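PDB 3QYY: response regulator from Xanthomonas campestris pv. campestris, which probably makes the second messenger cyclic di-GMP through its GGDEF diguanylate cyclase domain, the part crystallised here with cyclic di-GMP and magnesium. Local coordinates for residues Trp41-Phe46 / Gln83-Arg88; Arg30-Ala35 / Gly97-Glu102; Tyr77-Ala82 / Thr106-Gln111. One frame throughout, in Å; residues are numbered along the deposited sequence.

Contact 1 of 3, residues Trp41-Phe46 / Gln83-Arg88; sequences WPFVLF and QDWIGR. With C2E (9,9'-[(2R,3R,3aS,5S,7aR,9R,10R,10aS,12S,14aR)-3,5,10,12-tetrahydroxy-5,12-dioxidooctahydro-2H,7H-difuro[3,2-d:3',2'-j][1,3,7,9,2,8]tetraoxadiphosphacyclododecine-2,9-diyl]bis(2-amino-1,9-dihydro-6H-purin-6-one)), chain F.
Two first torsions bring Phe-43 and Trp-85 together: Trp-85 carries CG between its own backbone N and carbonyl carbon (chi1 55°), whereas Phe-43 sets CG anti to the backbone N. Both rings thereby meet on the helix 22-38 side of the sheet, over the intervening strand 93-98, where Trp-85 touches Leu-95; the nearest CA atoms of the two segments, Phe-43 and Asp-84, are 9.0 Å apart. The rings meet rim to rim: Phe-43 CE2 lies 4.0 Å from Trp-85 NE1, and the planes are inclined at 26°, with neither ring over the other's face. Further along the indole, Leu-45 CD1 comes obliquely to within 3.9 Å of Trp-85 CH2, so the phenyl and this one methyl together line the NE1-CZ2-CH2 side of the tryptophan. The indole N-H itself is spent on Ser-32 OG, a hydrogen bond that satisfies this buried nitrogen and should limit rotation of the ring. At the solvent end the contact thins to Gln-83 CG, which approaches Trp-41 CZ2 at 4.2 Å.

Beyond the packed residues, strand 85-90 runs on to the cyclic di-GMP pocket at the active site. The extended side chain of Arg-88 gives a hydrogen bond from NH2 to O61 of cyclic di-GMP, 2.8 Å long with an N-H...O angle of 152°; N71 of the same guanine lies at the edge of the guanidinium, in its plane. Asp-14, by a salt bridge to NH1, and Gly-91 O, bonded to NE, engage the remaining nitrogens.

No hydrogen bond joins the two segments, because strand 93-98 lies between 44-50 and 85-90 in the sheet, pairing with both, and helix 22-38 packs on Phe-43, Leu-45 and Trp-85 through Ser-32, Met-29 and Ala-28.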
loop_
_atom_site.group_PDB
_atom_site.type_symbol
_atom_site.label_atom_id
_atom_site.label_comp_id
_atom_site.label_asym_id
_atom_site.label_seq_id
_atom_site.Cartn_x
_atom_site.Cartn_y
_atom_site.Cartn_z
ATOM N N TRP B 41 -18.166 27.346 -2.442
ATOM C CA TRP B 41 -18.507 26.360 -3.459
ATOM C C TRP B 41 -18.384 24.933 -2.934
ATOM O O TRP B 41 -17.702 24.675 -1.942
ATOM C CB TRP B 41 -17.679 26.549 -4.739
ATOM C CG TRP B 41 -16.200 26.599 -4.582
ATOM C CD1 TRP B 41 -15.430 25.825 -3.766
ATOM C CD2 TRP B 41 -15.291 27.399 -5.352
ATOM N NE1 TRP B 41 -14.097 26.086 -3.983
ATOM C CE2 TRP B 41 -13.984 27.049 -4.952
ATOM C CE3 TRP B 41 -15.457 28.376 -6.343
ATOM C CZ2 TRP B 41 -12.845 27.641 -5.512
ATOM C CZ3 TRP B 41 -14.325 28.965 -6.899
ATOM C CH2 TRP B 41 -13.036 28.593 -6.481
ATOM N N PRO B 42 -19.064 23.984 -3.591
ATOM C CA PRO B 42 -19.038 22.579 -3.183
ATOM C C PRO B 42 -17.703 21.890 -3.443
ATOM O O PRO B 42 -16.975 22.249 -4.366
ATOM C CB PRO B 42 -20.159 21.972 -4.013
ATOM C CG PRO B 42 -20.019 22.717 -5.301
ATOM C CD PRO B 42 -19.855 24.149 -4.825
ATOM N N PHE B 43 -17.389 20.901 -2.617
ATOM C CA PHE B 43 -16.160 20.146 -2.793
ATOM C C PHE B 43 -16.338 18.708 -2.336
ATOM O O PHE B 43 -16.848 18.443 -1.247
ATOM C CB PHE B 43 -14.992 20.777 -2.029
ATOM C CG PHE B 43 -13.692 20.045 -2.226
ATOM C CD1 PHE B 43 -13.033 19.460 -1.148
ATOM C CD2 PHE B 43 -13.153 19.899 -3.502
ATOM C CE1 PHE B 43 -11.853 18.735 -1.335
ATOM C CE2 PHE B 43 -11.971 19.176 -3.703
ATOM C CZ PHE B 43 -11.322 18.592 -2.611
ATOM N N VAL B 44 -15.923 17.784 -3.194
ATOM C CA VAL B 44 -16.009 16.365 -2.900
ATOM C C VAL B 44 -14.607 15.782 -3.056
ATOM O O VAL B 44 -13.942 16.015 -4.068
ATOM C CB VAL B 44 -16.961 15.651 -3.876
ATOM C CG1 VAL B 44 -17.115 14.191 -3.476
ATOM C CG2 VAL B 44 -18.320 16.356 -3.887
ATOM N N LEU B 45 -14.158 15.039 -2.050
ATOM C CA LEU B 45 -12.836 14.416 -2.088
ATOM C C LEU B 45 -12.971 12.915 -2.269
ATOM O O LEU B 45 -13.772 12.272 -1.583
ATOM C CB LEU B 45 -12.072 14.696 -0.789
ATOM C CG LEU B 45 -10.707 14.008 -0.657
ATOM C CD1 LEU B 45 -9.729 14.626 -1.660
ATOM C CD2 LEU B 45 -10.184 14.153 0.771
ATOM N N PHE B 46 -12.193 12.360 -3.195
ATOM C CA PHE B 46 -12.196 10.925 -3.452
ATOM C C PHE B 46 -10.813 10.343 -3.182
ATOM O O PHE B 46 -9.798 10.957 -3.511
ATOM C CB PHE B 46 -12.531 10.605 -4.912
ATOM C CG PHE B 46 -13.893 11.054 -5.350
ATOM C CD1 PHE B 46 -14.086 12.333 -5.859
ATOM C CD2 PHE B 46 -14.979 10.188 -5.278
ATOM C CE1 PHE B 46 -15.344 12.744 -6.299
ATOM C CE2 PHE B 46 -16.245 10.587 -5.714
ATOM C CZ PHE B 46 -16.425 11.868 -6.225
ATOM N N GLN B 83 -11.044 23.741 -12.002
ATOM C CA GLN B 83 -10.673 23.936 -10.606
ATOM C C GLN B 83 -10.547 22.615 -9.851
ATOM O O GLN B 83 -10.224 22.597 -8.662
ATOM C CB GLN B 83 -11.700 24.830 -9.911
ATOM C CG GLN B 83 -11.139 25.548 -8.703
ATOM C CD GLN B 83 -9.895 26.344 -9.047
ATOM O OE1 GLN B 83 -9.925 27.221 -9.914
ATOM N NE2 GLN B 83 -8.792 26.041 -8.372
ATOM N N ASP B 84 -10.805 21.515 -10.547
ATOM C CA ASP B 84 -10.712 20.193 -9.944
ATOM C C ASP B 84 -9.257 19.732 -10.012
ATOM O O ASP B 84 -8.410 20.405 -10.602
ATOM C CB ASP B 84 -11.618 19.221 -10.697
ATOM C CG ASP B 84 -13.077 19.666 -10.703
ATOM O OD1 ASP B 84 -13.851 19.146 -11.527
ATOM O OD2 ASP B 84 -13.451 20.527 -9.878
ATOM N N TRP B 85 -8.953 18.590 -9.410
ATOM C CA TRP B 85 -7.580 18.115 -9.446
ATOM C C TRP B 85 -7.429 16.636 -9.162
ATOM O O TRP B 85 -8.316 16.007 -8.588
ATOM C CB TRP B 85 -6.719 18.901 -8.451
ATOM C CG TRP B 85 -7.243 18.902 -7.037
ATOM C CD1 TRP B 85 -8.047 19.842 -6.460
ATOM C CD2 TRP B 85 -6.985 17.918 -6.026
ATOM N NE1 TRP B 85 -8.305 19.507 -5.150
ATOM C CE2 TRP B 85 -7.665 18.332 -4.857
ATOM C CE3 TRP B 85 -6.245 16.726 -5.993
ATOM C CZ2 TRP B 85 -7.626 17.595 -3.662
ATOM C CZ3 TRP B 85 -6.207 15.992 -4.805
ATOM C CH2 TRP B 85 -6.894 16.432 -3.657
ATOM N N ILE B 86 -6.300 16.083 -9.594
ATOM C CA ILE B 86 -5.993 14.686 -9.338
ATOM C C ILE B 86 -4.549 14.618 -8.858
ATOM O O ILE B 86 -3.650 15.244 -9.429
ATOM C CB ILE B 86 -6.189 13.797 -10.593
ATOM C CG1 ILE B 86 -5.821 12.347 -10.255
ATOM C CG2 ILE B 86 -5.347 14.326 -11.761
ATOM C CD1 ILE B 86 -6.253 11.327 -11.303
ATOM N N GLY B 87 -4.336 13.886 -7.771
ATOM C CA GLY B 87 -3.001 13.752 -7.233
ATOM C C GLY B 87 -2.670 12.304 -6.953
ATOM O O GLY B 87 -3.562 11.466 -6.817
ATOM N N ARG B 88 -1.380 12.010 -6.871
ATOM C CA ARG B 88 -0.915 10.663 -6.587
ATOM C C ARG B 88 -0.398 10.667 -5.150
ATOM O O ARG B 88 0.606 11.312 -4.841
ATOM C CB ARG B 88 0.208 10.283 -7.557
ATOM C CG ARG B 88 0.639 8.827 -7.481
ATOM C CD ARG B 88 1.762 8.528 -8.468
ATOM N NE ARG B 88 2.199 7.139 -8.370
ATOM C CZ ARG B 88 3.247 6.630 -9.008
ATOM N NH1 ARG B 88 3.981 7.398 -9.806
ATOM N NH2 ARG B 88 3.563 5.352 -8.841
HETATM P P1 C2E F . 4.640 -3.962 -5.001
HETATM O O2P C2E F . 5.756 -3.289 -5.760
HETATM O O1P C2E F . 4.875 -5.401 -4.650
HETATM O "O5'" C2E F . 4.341 -3.211 -3.648
HETATM C "C5'" C2E F . 3.300 -3.696 -2.777
HETATM C "C4'" C2E F . 3.234 -2.747 -1.590
HETATM O "O4'" C2E F . 4.459 -2.530 -0.920
HETATM C "C3'" C2E F . 2.745 -1.361 -1.995
HETATM O "O3'" C2E F . 1.314 -1.325 -2.109
HETATM C "C2'" C2E F . 3.332 -0.523 -0.899
HETATM O "O2'" C2E F . 2.392 -0.471 0.186
HETATM C "C1'" C2E F . 4.632 -1.193 -0.470
HETATM N N9 C2E F . 5.774 -0.585 -1.188
HETATM C C8 C2E F . 6.530 -1.163 -2.150
HETATM N N7 C2E F . 7.498 -0.332 -2.584
HETATM C C5 C2E F . 7.375 0.799 -1.893
HETATM C C6 C2E F . 8.090 2.099 -1.842
HETATM O O6 C2E F . 9.079 2.311 -2.589
HETATM N N1 C2E F . 7.657 3.041 -0.968
HETATM C C2 C2E F . 6.593 2.836 -0.141
HETATM N N2 C2E F . 6.214 3.810 0.707
HETATM N N3 C2E F . 5.887 1.656 -0.139
HETATM C C4 C2E F . 6.233 0.630 -0.978
HETATM P P11 C2E F . 0.790 -0.327 -3.259
HETATM O O21 C2E F . 1.340 1.039 -3.025
HETATM O O11 C2E F . -0.693 -0.398 -3.165
HETATM O O5A C2E F . 1.255 -0.855 -4.675
HETATM C C5A C2E F . 0.810 -2.139 -5.107
HETATM C C4A C2E F . 1.404 -2.468 -6.447
HETATM O O4A C2E F . 1.169 -1.469 -7.478
HETATM C C3A C2E F . 2.917 -2.656 -6.397
HETATM O O3A C2E F . 3.289 -3.959 -5.896
HETATM C C2A C2E F . 3.294 -2.430 -7.826
HETATM O O2A C2E F . 3.216 -3.690 -8.517
HETATM C C1A C2E F . 2.294 -1.425 -8.377
HETATM N N91 C2E F . 2.911 -0.073 -8.477
HETATM C C81 C2E F . 2.924 0.924 -7.555
HETATM N N71 C2E F . 3.586 2.012 -8.015
HETATM C C51 C2E F . 4.012 1.725 -9.255
HETATM C C61 C2E F . 4.776 2.411 -10.336
HETATM O O61 C2E F . 5.205 3.579 -10.203
HETATM N N11 C2E F . 5.004 1.736 -11.490
HETATM C C21 C2E F . 4.562 0.454 -11.700
HETATM N N21 C2E F . 4.831 -0.155 -12.880
HETATM N N31 C2E F . 3.856 -0.229 -10.755
HETATM C C41 C2E F . 3.560 0.347 -9.541
#

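Contact 2 of 3, residues Arg30-Ala35 / Gly97-Glu102; sequences RDSVTA and GVHASE
Van der Waals contact between Ser-32 and His-99 carries this junction: Ser-32 CB is 3.4 Å from His-99 NE2 and 3.5 Å from His-99 CE1. His-99 CG stands beside the backbone N, opposite the carbonyl carbon (chi1 -80°), which extends the imidazole toward the helix, where Ser-32 CA lies at the ring edge, in its plane. Gly-97 faces the same helix without a side chain, and its CA is 7.6 Å from that of Ser-32.

Hydrogen bonds hold the two touching groups from outside the pair. Ser-32 OG, whose main partner is Trp-85, also has a weak bond to Ala-28 O, while His-99 ND1 is engaged with Gln-83 O. The backbone N of His-99 is bonded to Asp-84 OD2, so residues 83 and 84 anchor the histidine at both its ring and its main chain.

In the fold of the GGDEF domain, this is where helix 22-38, lying on one face of the central sheet, meets the end of strand 93-98. His-99 is the centre of an inverse gamma turn, with a weak bond of 3.2 Å from Ala-100 N to Val-98 O, and the chain turns there toward helix 102-116, whose N-cap is Ser-101.

Aromatic neighbours also meet the imidazole: the rings of Trp-41 and Phe-43 approach it with planes at about 60° and 35°.

Ionic pairing occurs within the helix segment, on exposed residues: Arg-30 grips Asp-31 OD1 side-on, with NE at 3.0 Å and NH2 at 2.9 Å from that one oxygen.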
loop_
_atom_site.group_PDB
_atom_site.type_symbol
_atom_site.label_atom_id
_atom_site.label_comp_id
_atom_site.label_asym_id
_atom_site.label_seq_id
_atom_site.Cartn_x
_atom_site.Cartn_y
_atom_site.Cartn_z
ATOM N N ARG B 30 -5.981 21.375 1.139
ATOM C CA ARG B 30 -6.062 22.562 1.983
ATOM C C ARG B 30 -6.774 23.695 1.250
ATOM O O ARG B 30 -7.721 24.289 1.771
ATOM C CB ARG B 30 -4.663 23.034 2.392
ATOM C CG ARG B 30 -4.674 24.221 3.345
ATOM C CD ARG B 30 -3.342 24.953 3.342
ATOM N NE ARG B 30 -3.053 25.524 2.031
ATOM C CZ ARG B 30 -1.936 26.176 1.723
ATOM N NH1 ARG B 30 -0.987 26.345 2.635
ATOM N NH2 ARG B 30 -1.772 26.663 0.501
ATOM N N ASP B 31 -6.316 23.986 0.036
ATOM C CA ASP B 31 -6.902 25.058 -0.757
ATOM C C ASP B 31 -8.368 24.814 -1.100
ATOM O O ASP B 31 -9.180 25.738 -1.047
ATOM C CB ASP B 31 -6.098 25.271 -2.044
ATOM C CG ASP B 31 -4.682 25.757 -1.775
ATOM O OD1 ASP B 31 -4.383 26.132 -0.622
ATOM O OD2 ASP B 31 -3.871 25.770 -2.724
ATOM N N SER B 32 -8.706 23.576 -1.454
ATOM C CA SER B 32 -10.082 23.236 -1.801
ATOM C C SER B 32 -11.036 23.391 -0.620
ATOM O O SER B 32 -12.172 23.835 -0.792
ATOM C CB SER B 32 -10.163 21.807 -2.344
ATOM O OG SER B 32 -9.688 21.749 -3.678
ATOM N N VAL B 33 -10.579 23.022 0.573
ATOM C CA VAL B 33 -11.412 23.143 1.764
ATOM C C VAL B 33 -11.593 24.614 2.132
ATOM O O VAL B 33 -12.678 25.032 2.550
ATOM C CB VAL B 33 -10.790 22.392 2.963
ATOM C CG1 VAL B 33 -11.571 22.699 4.237
ATOM C CG2 VAL B 33 -10.802 20.895 2.692
ATOM N N THR B 34 -10.530 25.393 1.970
ATOM C CA THR B 34 -10.583 26.818 2.275
ATOM C C THR B 34 -11.588 27.498 1.352
ATOM O O THR B 34 -12.438 28.268 1.800
ATOM C CB THR B 34 -9.205 27.478 2.086
ATOM O OG1 THR B 34 -8.272 26.909 3.013
ATOM C CG2 THR B 34 -9.295 28.982 2.325
ATOM N N ALA B 35 -11.487 27.204 0.061
ATOM C CA ALA B 35 -12.392 27.781 -0.923
ATOM C C ALA B 35 -13.836 27.385 -0.619
ATOM O O ALA B 35 -14.760 28.171 -0.821
ATOM C CB ALA B 35 -12.001 27.319 -2.320
ATOM N N GLY B 97 -9.999 15.694 -6.364
ATOM C CA GLY B 97 -10.805 16.738 -5.761
ATOM C C GLY B 97 -11.727 17.304 -6.826
ATOM O O GLY B 97 -11.267 17.721 -7.892
ATOM N N VAL B 98 -13.027 17.304 -6.549
ATOM C CA VAL B 98 -14.002 17.815 -7.507
ATOM C C VAL B 98 -14.863 18.907 -6.885
ATOM O O VAL B 98 -15.563 18.666 -5.900
ATOM C CB VAL B 98 -14.941 16.695 -8.013
ATOM C CG1 VAL B 98 -15.959 17.273 -8.997
ATOM C CG2 VAL B 98 -14.130 15.585 -8.670
ATOM N N HIS B 99 -14.801 20.105 -7.456
ATOM C CA HIS B 99 -15.604 21.210 -6.956
ATOM C C HIS B 99 -16.931 21.256 -7.695
ATOM O O HIS B 99 -17.126 22.060 -8.611
ATOM C CB HIS B 99 -14.866 22.542 -7.107
ATOM C CG HIS B 99 -13.845 22.784 -6.040
ATOM N ND1 HIS B 99 -12.489 22.686 -6.267
ATOM C CD2 HIS B 99 -13.985 23.095 -4.730
ATOM C CE1 HIS B 99 -11.839 22.930 -5.143
ATOM N NE2 HIS B 99 -12.724 23.180 -4.196
ATOM N N ALA B 100 -17.832 20.371 -7.280
ATOM C CA ALA B 100 -19.168 20.252 -7.851
ATOM C C ALA B 100 -20.035 19.565 -6.801
ATOM O O ALA B 100 -19.531 19.130 -5.769
ATOM C CB ALA B 100 -19.122 19.413 -9.113
ATOM N N SER B 101 -21.336 19.471 -7.053
ATOM C CA SER B 101 -22.232 18.814 -6.105
ATOM C C SER B 101 -21.875 17.328 -6.049
ATOM O O SER B 101 -21.343 16.774 -7.013
ATOM C CB SER B 101 -23.688 18.977 -6.548
ATOM O OG SER B 101 -23.927 18.275 -7.755
ATOM N N GLU B 102 -22.174 16.680 -4.929
ATOM C CA GLU B 102 -21.858 15.264 -4.777
ATOM C C GLU B 102 -22.416 14.390 -5.900
ATOM O O GLU B 102 -21.715 13.522 -6.426
ATOM C CB GLU B 102 -22.357 14.746 -3.425
ATOM C CG GLU B 102 -21.950 13.302 -3.149
ATOM C CD GLU B 102 -22.395 12.811 -1.790
ATOM O OE1 GLU B 102 -22.045 11.666 -1.432
ATOM O OE2 GLU B 102 -23.093 13.563 -1.079
#

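Contact 3 of 3, residues Tyr77-Ala82 / Thr106-Gln111; sequences YGWLGA and TLKLNQ
Trp-79 lies against the aliphatic chain of Lys-108 where, in the alpha/beta fold of the GGDEF domain, the loop between helix 62-77 and strand 85-90 meets helix 102-116. The nearest CA atoms, those of the same two residues, are 7.9 Å apart.

The indole is thrown toward the helix by a first torsion of 60°, which places CG between the backbone N and carbonyl carbon. Lys-108 starts with CG anti to its N (chi1 -165°) and then bends at both chi2 and chi3. Its chi1 places the CG methylene on the indole face, 3.1 Å above the plane and displaced toward the rim, where Lys-108 CG stands over Trp-79 CE3 at 3.2 Å. The later bends turn the chain back past the ring, the two side chains running in opposite directions and the lysine's end drawing away from the indole. Across the indole, Leu-80 CD2 sits 3.5 Å over the opposite face, again toward the rim, so the ring is sandwiched between a methylene and a methyl. No hydrogen bond joins the segments, and the contact is made by carbon atoms.

Outside the two segments, Trp-112 of the same helix meets the Trp-79 ring at about 60°, and Val-98 of strand 93-98 touches it as well. Leu-109 points its CB away from the loop, packing on Ile-96 and Leu-163 of the sheet, yet one branch still returns to the indole: its CD1 is 4.3 Å from Trp-79 CZ2.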
loop_
_atom_site.group_PDB
_atom_site.type_symbol
_atom_site.label_atom_id
_atom_site.label_comp_id
_atom_site.label_asym_id
_atom_site.label_seq_id
_atom_site.Cartn_x
_atom_site.Cartn_y
_atom_site.Cartn_z
ATOM N N TYR B 77 -7.813 13.769 -16.429
ATOM C CA TYR B 77 -7.708 15.144 -16.905
ATOM C C TYR B 77 -8.686 15.381 -18.055
ATOM O O TYR B 77 -8.969 16.525 -18.418
ATOM C CB TYR B 77 -6.277 15.446 -17.371
ATOM C CG TYR B 77 -5.321 15.798 -16.253
ATOM C CD1 TYR B 77 -5.566 16.891 -15.421
ATOM C CD2 TYR B 77 -4.161 15.052 -16.036
ATOM C CE1 TYR B 77 -4.678 17.236 -14.403
ATOM C CE2 TYR B 77 -3.267 15.390 -15.019
ATOM C CZ TYR B 77 -3.531 16.482 -14.209
ATOM O OH TYR B 77 -2.648 16.826 -13.213
ATOM N N GLY B 78 -9.207 14.293 -18.612
ATOM C CA GLY B 78 -10.149 14.394 -19.713
ATOM C C GLY B 78 -11.546 14.828 -19.310
ATOM O O GLY B 78 -12.349 15.203 -20.167
ATOM N N TRP B 79 -11.857 14.771 -18.018
ATOM C CA TRP B 79 -13.180 15.183 -17.559
ATOM C C TRP B 79 -13.133 16.156 -16.386
ATOM O O TRP B 79 -14.114 16.849 -16.104
ATOM C CB TRP B 79 -14.042 13.963 -17.187
ATOM C CG TRP B 79 -13.506 13.076 -16.087
ATOM C CD1 TRP B 79 -12.822 11.901 -16.239
ATOM C CD2 TRP B 79 -13.671 13.260 -14.671
ATOM N NE1 TRP B 79 -12.558 11.339 -15.011
ATOM C CE2 TRP B 79 -13.067 12.151 -14.032
ATOM C CE3 TRP B 79 -14.271 14.251 -13.883
ATOM C CZ2 TRP B 79 -13.048 12.006 -12.638
ATOM C CZ3 TRP B 79 -14.253 14.108 -12.494
ATOM C CH2 TRP B 79 -13.644 12.991 -11.889
ATOM N N LEU B 80 -11.992 16.213 -15.707
ATOM C CA LEU B 80 -11.841 17.107 -14.566
ATOM C C LEU B 80 -12.069 18.561 -14.951
ATOM O O LEU B 80 -11.710 18.987 -16.050
ATOM C CB LEU B 80 -10.447 16.954 -13.950
ATOM C CG LEU B 80 -10.199 15.669 -13.155
ATOM C CD1 LEU B 80 -8.731 15.590 -12.741
ATOM C CD2 LEU B 80 -11.103 15.653 -11.928
ATOM N N GLY B 81 -12.668 19.314 -14.033
ATOM C CA GLY B 81 -12.934 20.719 -14.278
ATOM C C GLY B 81 -11.692 21.567 -14.092
ATOM O O GLY B 81 -10.681 21.094 -13.577
ATOM N N ALA B 82 -11.775 22.827 -14.505
ATOM C CA ALA B 82 -10.655 23.756 -14.405
ATOM C C ALA B 82 -10.171 23.972 -12.975
ATOM O O ALA B 82 -9.018 24.343 -12.756
ATOM C CB ALA B 82 -11.038 25.093 -15.028
ATOM N N THR B 106 -19.871 12.338 -8.123
ATOM C CA THR B 106 -19.952 10.887 -8.016
ATOM C C THR B 106 -20.342 10.204 -9.322
ATOM O O THR B 106 -19.782 9.167 -9.677
ATOM C CB THR B 106 -20.946 10.479 -6.915
ATOM O OG1 THR B 106 -20.492 10.998 -5.659
ATOM C CG2 THR B 106 -21.053 8.961 -6.821
ATOM N N LEU B 107 -21.300 10.780 -10.038
ATOM C CA LEU B 107 -21.734 10.200 -11.303
ATOM C C LEU B 107 -20.623 10.247 -12.341
ATOM O O LEU B 107 -20.456 9.318 -13.129
ATOM C CB LEU B 107 -22.974 10.930 -11.827
ATOM C CG LEU B 107 -24.322 10.402 -11.325
ATOM C CD1 LEU B 107 -24.540 8.997 -11.864
ATOM C CD2 LEU B 107 -24.362 10.400 -9.800
ATOM N N LYS B 108 -19.863 11.335 -12.336
ATOM C CA LYS B 108 -18.763 11.500 -13.274
ATOM C C LYS B 108 -17.655 10.491 -12.962
ATOM O O LYS B 108 -17.052 9.911 -13.867
ATOM C CB LYS B 108 -18.202 12.920 -13.172
ATOM C CG LYS B 108 -17.304 13.318 -14.325
ATOM C CD LYS B 108 -18.103 13.847 -15.506
ATOM C CE LYS B 108 -18.785 15.163 -15.157
ATOM N NZ LYS B 108 -19.497 15.753 -16.325
ATOM N N LEU B 109 -17.396 10.281 -11.675
ATOM C CA LEU B 109 -16.354 9.352 -11.251
ATOM C C LEU B 109 -16.681 7.907 -11.625
ATOM O O LEU B 109 -15.844 7.204 -12.194
ATOM C CB LEU B 109 -16.140 9.446 -9.741
ATOM C CG LEU B 109 -14.897 8.704 -9.240
ATOM C CD1 LEU B 109 -13.768 9.705 -9.022
ATOM C CD2 LEU B 109 -15.216 7.971 -7.948
ATOM N N ASN B 110 -17.894 7.464 -11.305
ATOM C CA ASN B 110 -18.306 6.097 -11.617
ATOM C C ASN B 110 -18.309 5.831 -13.115
ATOM O O ASN B 110 -17.963 4.738 -13.561
ATOM C CB ASN B 110 -19.697 5.808 -11.047
ATOM C CG ASN B 110 -19.700 5.706 -9.537
ATOM O OD1 ASN B 110 -19.496 6.696 -8.836
ATOM N ND2 ASN B 110 -19.921 4.499 -9.027
ATOM N N GLN B 111 -18.710 6.833 -13.888
ATOM C CA GLN B 111 -18.751 6.711 -15.340
ATOM C C GLN B 111 -17.328 6.528 -15.864
ATOM O O GLN B 111 -17.084 5.757 -16.794
ATOM C CB GLN B 111 -19.394 7.966 -15.943
ATOM C CG GLN B 111 -19.480 7.990 -17.462
ATOM C CD GLN B 111 -18.190 8.441 -18.118
ATOM O OE1 GLN B 111 -17.723 9.559 -17.889
ATOM N NE2 GLN B 111 -17.609 7.576 -18.941
#

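Overall arrangement
All three contacts lie in the one GGDEF domain. Contacts 1 and 2 have centres about 5 Å apart and share the face of the sheet covered by helix 22-38; along the chain contact 1 is nested within the loop that contact 2 closes. Contact 3 involves helix 102-116, with its centre about 10 Å from contact 1 and 14 Å from contact 2, and its segments alternate along the chain with those of both. Strand 93-98 links the set: Val-98 CG2 is 4.1 Å from Trp-79 CZ3, while Trp-85 O and Gly-97 N lie 2.8 Å apart. Packing on both helices converges on strands 85-90 and 93-98, whose hairpin, Arg-88 to Glu-93, lines the ligand pocket.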